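Local coordinates for tyrocidine synthetase 3 (Brevibacillus brevis, PDB 2JGP), which forms part of a nonribosomal peptide synthetase that makes the antibiotic tyrocidine, pairing a peptidyl carrier domain with a condensation domain, which probably forms the peptide bond, at residues A[191-205]-A[214-226]. Residues are numbered along the deposited sequence; the frame is centred on the assembly and turned at random.
Sequences VQPFDLEVAPLIRVS and YVLFTDMHHSISD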
loop_
_atom_site.group_PDB
_atom_site.type_symbol
_atom_site.label_atom_id
_atom_site.label_comp_id
_atom_site.label_asym_id
_atom_site.label_seq_id
_atom_site.Cartn_x
_atom_site.Cartn_y
_atom_site.Cartn_z
ATOM N N VAL A 191 2.738 -5.715 24.466
ATOM C CA VAL A 191 1.798 -5.747 23.353
ATOM C C VAL A 191 0.484 -6.370 23.831
ATOM O O VAL A 191 0.401 -7.576 24.077
ATOM C CB VAL A 191 2.362 -6.499 22.136
ATOM C CG1 VAL A 191 1.401 -6.404 20.956
ATOM C CG2 VAL A 191 3.724 -5.921 21.742
ATOM N N GLN A 192 -0.532 -5.523 23.964
ATOM C CA GLN A 192 -1.792 -5.897 24.599
ATOM C C GLN A 192 -2.938 -5.286 23.815
ATOM O O GLN A 192 -2.741 -4.294 23.108
ATOM C CB GLN A 192 -1.828 -5.370 26.037
ATOM C CG GLN A 192 -0.873 -6.062 27.002
ATOM C CD GLN A 192 -1.312 -7.465 27.358
ATOM O OE1 GLN A 192 -2.511 -7.748 27.495
ATOM N NE2 GLN A 192 -0.337 -8.355 27.537
ATOM N N PRO A 193 -4.139 -5.875 23.938
ATOM C CA PRO A 193 -5.284 -5.370 23.200
ATOM C C PRO A 193 -5.703 -3.959 23.620
ATOM O O PRO A 193 -5.374 -3.492 24.718
ATOM C CB PRO A 193 -6.390 -6.397 23.490
ATOM C CG PRO A 193 -5.942 -7.158 24.664
ATOM C CD PRO A 193 -4.468 -7.059 24.749
ATOM N N PHE A 194 -6.406 -3.294 22.718
ATOM C CA PHE A 194 -6.933 -1.964 22.956
ATOM C C PHE A 194 -8.436 -2.064 23.111
ATOM O O PHE A 194 -9.091 -2.812 22.375
ATOM C CB PHE A 194 -6.628 -1.051 21.767
ATOM C CG PHE A 194 -5.196 -0.625 21.677
ATOM C CD1 PHE A 194 -4.273 -1.387 20.978
ATOM C CD2 PHE A 194 -4.768 0.537 22.297
ATOM C CE1 PHE A 194 -2.949 -0.994 20.899
ATOM C CE2 PHE A 194 -3.448 0.941 22.216
ATOM C CZ PHE A 194 -2.538 0.175 21.516
ATOM N N ASP A 195 -8.977 -1.306 24.056
ATOM C CA ASP A 195 -10.408 -1.069 24.124
ATOM C C ASP A 195 -10.733 0.003 23.095
ATOM O O ASP A 195 -10.314 1.155 23.235
ATOM C CB ASP A 195 -10.817 -0.604 25.523
ATOM C CG ASP A 195 -12.319 -0.442 25.673
ATOM O OD1 ASP A 195 -13.030 -0.279 24.659
ATOM O OD2 ASP A 195 -12.794 -0.472 26.815
ATOM N N LEU A 196 -11.470 -0.379 22.056
ATOM C CA LEU A 196 -11.745 0.519 20.937
ATOM C C LEU A 196 -12.656 1.700 21.299
ATOM O O LEU A 196 -12.768 2.654 20.515
ATOM C CB LEU A 196 -12.326 -0.272 19.757
ATOM C CG LEU A 196 -11.395 -0.654 18.599
ATOM C CD1 LEU A 196 -9.901 -0.723 18.958
ATOM C CD2 LEU A 196 -11.878 -1.937 17.910
ATOM N N GLU A 197 -13.300 1.624 22.466
ATOM C CA GLU A 197 -14.166 2.696 22.978
ATOM C C GLU A 197 -13.400 3.822 23.669
ATOM O O GLU A 197 -14.007 4.812 24.078
ATOM C CB GLU A 197 -15.173 2.136 23.989
ATOM C CG GLU A 197 -16.210 1.231 23.407
ATOM C CD GLU A 197 -17.354 1.002 24.368
ATOM O OE1 GLU A 197 -18.511 1.109 23.927
ATOM O OE2 GLU A 197 -17.091 0.737 25.563
ATOM N N VAL A 198 -12.087 3.674 23.809
ATOM C CA VAL A 198 -11.287 4.594 24.612
ATOM C C VAL A 198 -10.114 5.150 23.814
ATOM O O VAL A 198 -9.174 4.427 23.482
ATOM C CB VAL A 198 -10.765 3.904 25.888
ATOM C CG1 VAL A 198 -9.837 4.837 26.679
ATOM C CG2 VAL A 198 -11.930 3.446 26.756
ATOM N N ALA A 199 -10.186 6.440 23.504
ATOM C CA ALA A 199 -9.074 7.162 22.909
ATOM C C ALA A 199 -8.173 7.670 24.039
ATOM O O ALA A 199 -8.651 7.929 25.148
ATOM C CB ALA A 199 -9.584 8.322 22.051
ATOM N N PRO A 200 -6.863 7.791 23.783
ATOM C CA PRO A 200 -6.151 7.536 22.538
ATOM C C PRO A 200 -5.814 6.055 22.338
ATOM O O PRO A 200 -5.471 5.351 23.299
ATOM C CB PRO A 200 -4.871 8.345 22.716
ATOM C CG PRO A 200 -4.600 8.259 24.173
ATOM C CD PRO A 200 -5.944 8.230 24.848
ATOM N N LEU A 201 -5.900 5.590 21.098
ATOM C CA LEU A 201 -5.502 4.224 20.762
ATOM C C LEU A 201 -4.005 4.153 20.446
ATOM O O LEU A 201 -3.585 3.542 19.462
ATOM C CB LEU A 201 -6.343 3.691 19.603
ATOM C CG LEU A 201 -7.824 3.593 19.965
ATOM C CD1 LEU A 201 -8.685 3.461 18.727
ATOM C CD2 LEU A 201 -8.059 2.433 20.937
ATOM N N ILE A 202 -3.211 4.789 21.300
ATOM C CA ILE A 202 -1.762 4.714 21.228
ATOM C C ILE A 202 -1.262 4.679 22.658
ATOM O O ILE A 202 -1.823 5.349 23.533
ATOM C CB ILE A 202 -1.147 5.904 20.442
ATOM C CG1 ILE A 202 0.380 5.768 20.354
ATOM C CG2 ILE A 202 -1.522 7.238 21.079
ATOM C CD1 ILE A 202 1.034 6.661 19.296
ATOM N N ARG A 203 -0.231 3.876 22.900
ATOM C CA ARG A 203 0.397 3.824 24.218
ATOM C C ARG A 203 1.908 3.783 24.063
ATOM O O ARG A 203 2.435 3.319 23.045
ATOM C CB ARG A 203 -0.120 2.648 25.056
ATOM C CG ARG A 203 -0.208 1.312 24.343
ATOM C CD ARG A 203 -0.619 0.203 25.312
ATOM N NE ARG A 203 -2.056 0.197 25.609
ATOM C CZ ARG A 203 -2.916 -0.764 25.270
ATOM N NH1 ARG A 203 -2.520 -1.847 24.619
ATOM N NH2 ARG A 203 -4.196 -0.645 25.593
ATOM N N VAL A 204 2.595 4.314 25.067
ATOM C CA VAL A 204 4.036 4.478 25.003
ATOM C C VAL A 204 4.648 4.100 26.347
ATOM O O VAL A 204 4.165 4.524 27.398
ATOM C CB VAL A 204 4.404 5.932 24.634
ATOM C CG1 VAL A 204 5.922 6.102 24.494
ATOM C CG2 VAL A 204 3.705 6.337 23.343
ATOM N N SER A 205 5.695 3.277 26.299
ATOM C CA SER A 205 6.512 2.979 27.468
ATOM C C SER A 205 7.955 3.381 27.175
ATOM O O SER A 205 8.507 3.012 26.136
ATOM C CB SER A 205 6.441 1.494 27.826
ATOM O OG SER A 205 5.143 1.129 28.265
ATOM N N TYR A 214 18.048 4.028 26.499
ATOM C CA TYR A 214 16.611 3.858 26.670
ATOM C C TYR A 214 16.030 3.023 25.532
ATOM O O TYR A 214 16.553 3.029 24.416
ATOM C CB TYR A 214 15.912 5.219 26.679
ATOM C CG TYR A 214 16.414 6.201 27.715
ATOM C CD1 TYR A 214 17.486 7.040 27.444
ATOM C CD2 TYR A 214 15.796 6.307 28.957
ATOM C CE1 TYR A 214 17.948 7.952 28.393
ATOM C CE2 TYR A 214 16.240 7.212 29.904
ATOM C CZ TYR A 214 17.317 8.032 29.617
ATOM O OH TYR A 214 17.757 8.929 30.560
ATOM N N VAL A 215 14.948 2.308 25.823
ATOM C CA VAL A 215 14.136 1.682 24.781
ATOM C C VAL A 215 12.759 2.326 24.792
ATOM O O VAL A 215 12.084 2.328 25.818
ATOM C CB VAL A 215 13.994 0.162 24.981
ATOM C CG1 VAL A 215 13.040 -0.428 23.931
ATOM C CG2 VAL A 215 15.356 -0.501 24.904
ATOM N N LEU A 216 12.364 2.894 23.658
ATOM C CA LEU A 216 11.037 3.483 23.509
ATOM C C LEU A 216 10.110 2.462 22.879
ATOM O O LEU A 216 10.286 2.082 21.723
ATOM C CB LEU A 216 11.091 4.741 22.640
ATOM C CG LEU A 216 9.799 5.555 22.512
ATOM C CD1 LEU A 216 9.396 6.137 23.870
ATOM C CD2 LEU A 216 9.975 6.661 21.484
ATOM N N PHE A 217 9.117 2.021 23.643
ATOM C CA PHE A 217 8.101 1.110 23.136
ATOM C C PHE A 217 6.842 1.893 22.797
ATOM O O PHE A 217 6.313 2.611 23.643
ATOM C CB PHE A 217 7.781 0.032 24.175
ATOM C CG PHE A 217 6.578 -0.793 23.826
ATOM C CD1 PHE A 217 6.703 -1.920 23.029
ATOM C CD2 PHE A 217 5.311 -0.432 24.287
ATOM C CE1 PHE A 217 5.581 -2.678 22.689
ATOM C CE2 PHE A 217 4.192 -1.188 23.953
ATOM C CZ PHE A 217 4.328 -2.309 23.152
ATOM N N THR A 218 6.358 1.738 21.568
ATOM C CA THR A 218 5.141 2.402 21.120
ATOM C C THR A 218 4.215 1.367 20.491
ATOM O O THR A 218 4.669 0.468 19.784
ATOM C CB THR A 218 5.451 3.522 20.104
ATOM O OG1 THR A 218 6.368 4.466 20.685
ATOM C CG2 THR A 218 4.173 4.247 19.685
ATOM N N ASP A 219 2.923 1.474 20.773
ATOM C CA ASP A 219 1.934 0.584 20.169
ATOM C C ASP A 219 0.683 1.388 19.868
ATOM O O ASP A 219 0.373 2.356 20.564
ATOM C CB ASP A 219 1.616 -0.586 21.098
ATOM C CG ASP A 219 0.935 -1.751 20.384
ATOM O OD1 ASP A 219 0.627 -1.655 19.175
ATOM O OD2 ASP A 219 0.725 -2.785 21.048
ATOM N N MET A 220 -0.017 0.996 18.810
ATOM C CA MET A 220 -1.255 1.654 18.432
ATOM C C MET A 220 -2.090 0.665 17.663
ATOM O O MET A 220 -1.576 -0.364 17.202
ATOM C CB MET A 220 -0.985 2.923 17.604
ATOM C CG MET A 220 -0.379 2.696 16.224
ATOM S SD MET A 220 0.328 4.197 15.483
ATOM C CE MET A 220 1.938 4.240 16.278
ATOM N N HIS A 221 -3.380 0.962 17.546
ATOM C CA HIS A 221 -4.300 0.048 16.909
ATOM C C HIS A 221 -4.385 0.350 15.414
ATOM O O HIS A 221 -4.428 1.508 15.014
ATOM C CB HIS A 221 -5.677 0.132 17.555
ATOM C CG HIS A 221 -6.565 -1.012 17.195
ATOM N ND1 HIS A 221 -7.365 -1.004 16.074
ATOM C CD2 HIS A 221 -6.747 -2.219 17.780
ATOM C CE1 HIS A 221 -8.020 -2.147 15.995
ATOM N NE2 HIS A 221 -7.664 -2.902 17.019
ATOM N N HIS A 222 -4.413 -0.701 14.597
ATOM C CA HIS A 222 -4.340 -0.540 13.140
ATOM C C HIS A 222 -5.556 0.175 12.535
ATOM O O HIS A 222 -5.502 0.610 11.382
ATOM C CB HIS A 222 -4.138 -1.897 12.446
ATOM C CG HIS A 222 -3.292 -1.819 11.209
ATOM N ND1 HIS A 222 -3.466 -0.840 10.253
ATOM C CD2 HIS A 222 -2.259 -2.584 10.781
ATOM C CE1 HIS A 222 -2.590 -1.019 9.280
ATOM N NE2 HIS A 222 -1.837 -2.061 9.580
ATOM N N SER A 223 -6.640 0.300 13.300
ATOM C CA SER A 223 -7.840 1.028 12.853
ATOM C C SER A 223 -7.626 2.538 12.704
ATOM O O SER A 223 -8.415 3.216 12.040
ATOM C CB SER A 223 -9.008 0.783 13.819
ATOM O OG SER A 223 -8.694 1.259 15.120
ATOM N N ILE A 224 -6.575 3.067 13.327
ATOM C CA ILE A 224 -6.279 4.511 13.267
ATOM C C ILE A 224 -4.881 4.827 12.718
ATOM O O ILE A 224 -4.386 5.950 12.836
ATOM C CB ILE A 224 -6.540 5.196 14.646
ATOM C CG1 ILE A 224 -5.783 4.529 15.797
ATOM C CG2 ILE A 224 -8.022 5.168 14.962
ATOM C CD1 ILE A 224 -4.301 4.740 15.779
ATOM N N SER A 225 -4.252 3.841 12.088
ATOM C CA SER A 225 -2.896 4.014 11.582
ATOM C C SER A 225 -2.581 3.031 10.458
ATOM O O SER A 225 -3.419 2.203 10.091
ATOM C CB SER A 225 -1.897 3.863 12.732
ATOM O OG SER A 225 -0.608 4.291 12.360
ATOM N N ASP A 226 -1.389 3.175 9.886
ATOM C CA ASP A 226 -0.817 2.197 8.964
ATOM C C ASP A 226 0.692 2.435 8.842
ATOM O O ASP A 226 1.244 3.316 9.521
ATOM C CB ASP A 226 -1.544 2.170 7.591
ATOM C CG ASP A 226 -1.425 3.463 6.811
ATOM O OD1 ASP A 226 -0.616 4.337 7.187
ATOM O OD2 ASP A 226 -2.144 3.587 5.785
HETATM O O HOH W 1 0.228 -2.721 23.507
#
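Arg203 and Asp219 form a hydrogen-bonded antiparallel pair in a beta hairpin of the condensation domain, whose second strand runs into the HHxxxDG signature of this family, which opens with His221 and His222 and includes Asp226. Arg203 N gives to Asp219 O at 2.9 Å, and Asp219 N returns a bond to Arg203 O; Ser205 and Phe217 repeat the exchange, while Ile202-Met220 and Val204-Thr218 are the non-hydrogen-bonded pairs.

The side chain of Arg203 leaves the sheet on the face that carries Phe217 and Asp219. From CB, a first torsion of 46° sets CG between the backbone N and carbonyl carbon, 4.0 Å from Asp219 O and alongside Asp219 CB. Beyond CD, the bend at chi3 brings NE beyond the rim of the Phe194 ring, 3.7 Å from its CE2. The guanidinium continues across this ring face, NH1 above the centre, while the opposite face meets the backbone N of His221. At the tip, NH1 and NH2 both grip Pro193 O, NH2 at 3.2 Å, and NH1 reaches a water that links Gln192 N with Asp219 OD2. The carboxylate itself is held by Asn120 and by the backbone N of Met121; Arg203 NH1 stays 4.9 Å from Asp219 OD2, with the water between.

Past the strands, His221 N bonds to Leu201 O at 3.2 Å, extending the pairing into the signature. His221 ND1 accepts from Ser223 N and shares a hydrogen bond with Ser223 OG, while NE2 is hydrogen-bonded to Asp110 OD2. Leu196 CD1 sits over the face of the ring in a CH-pi contact, 3.6 Å from the centroid and only 5° off the normal.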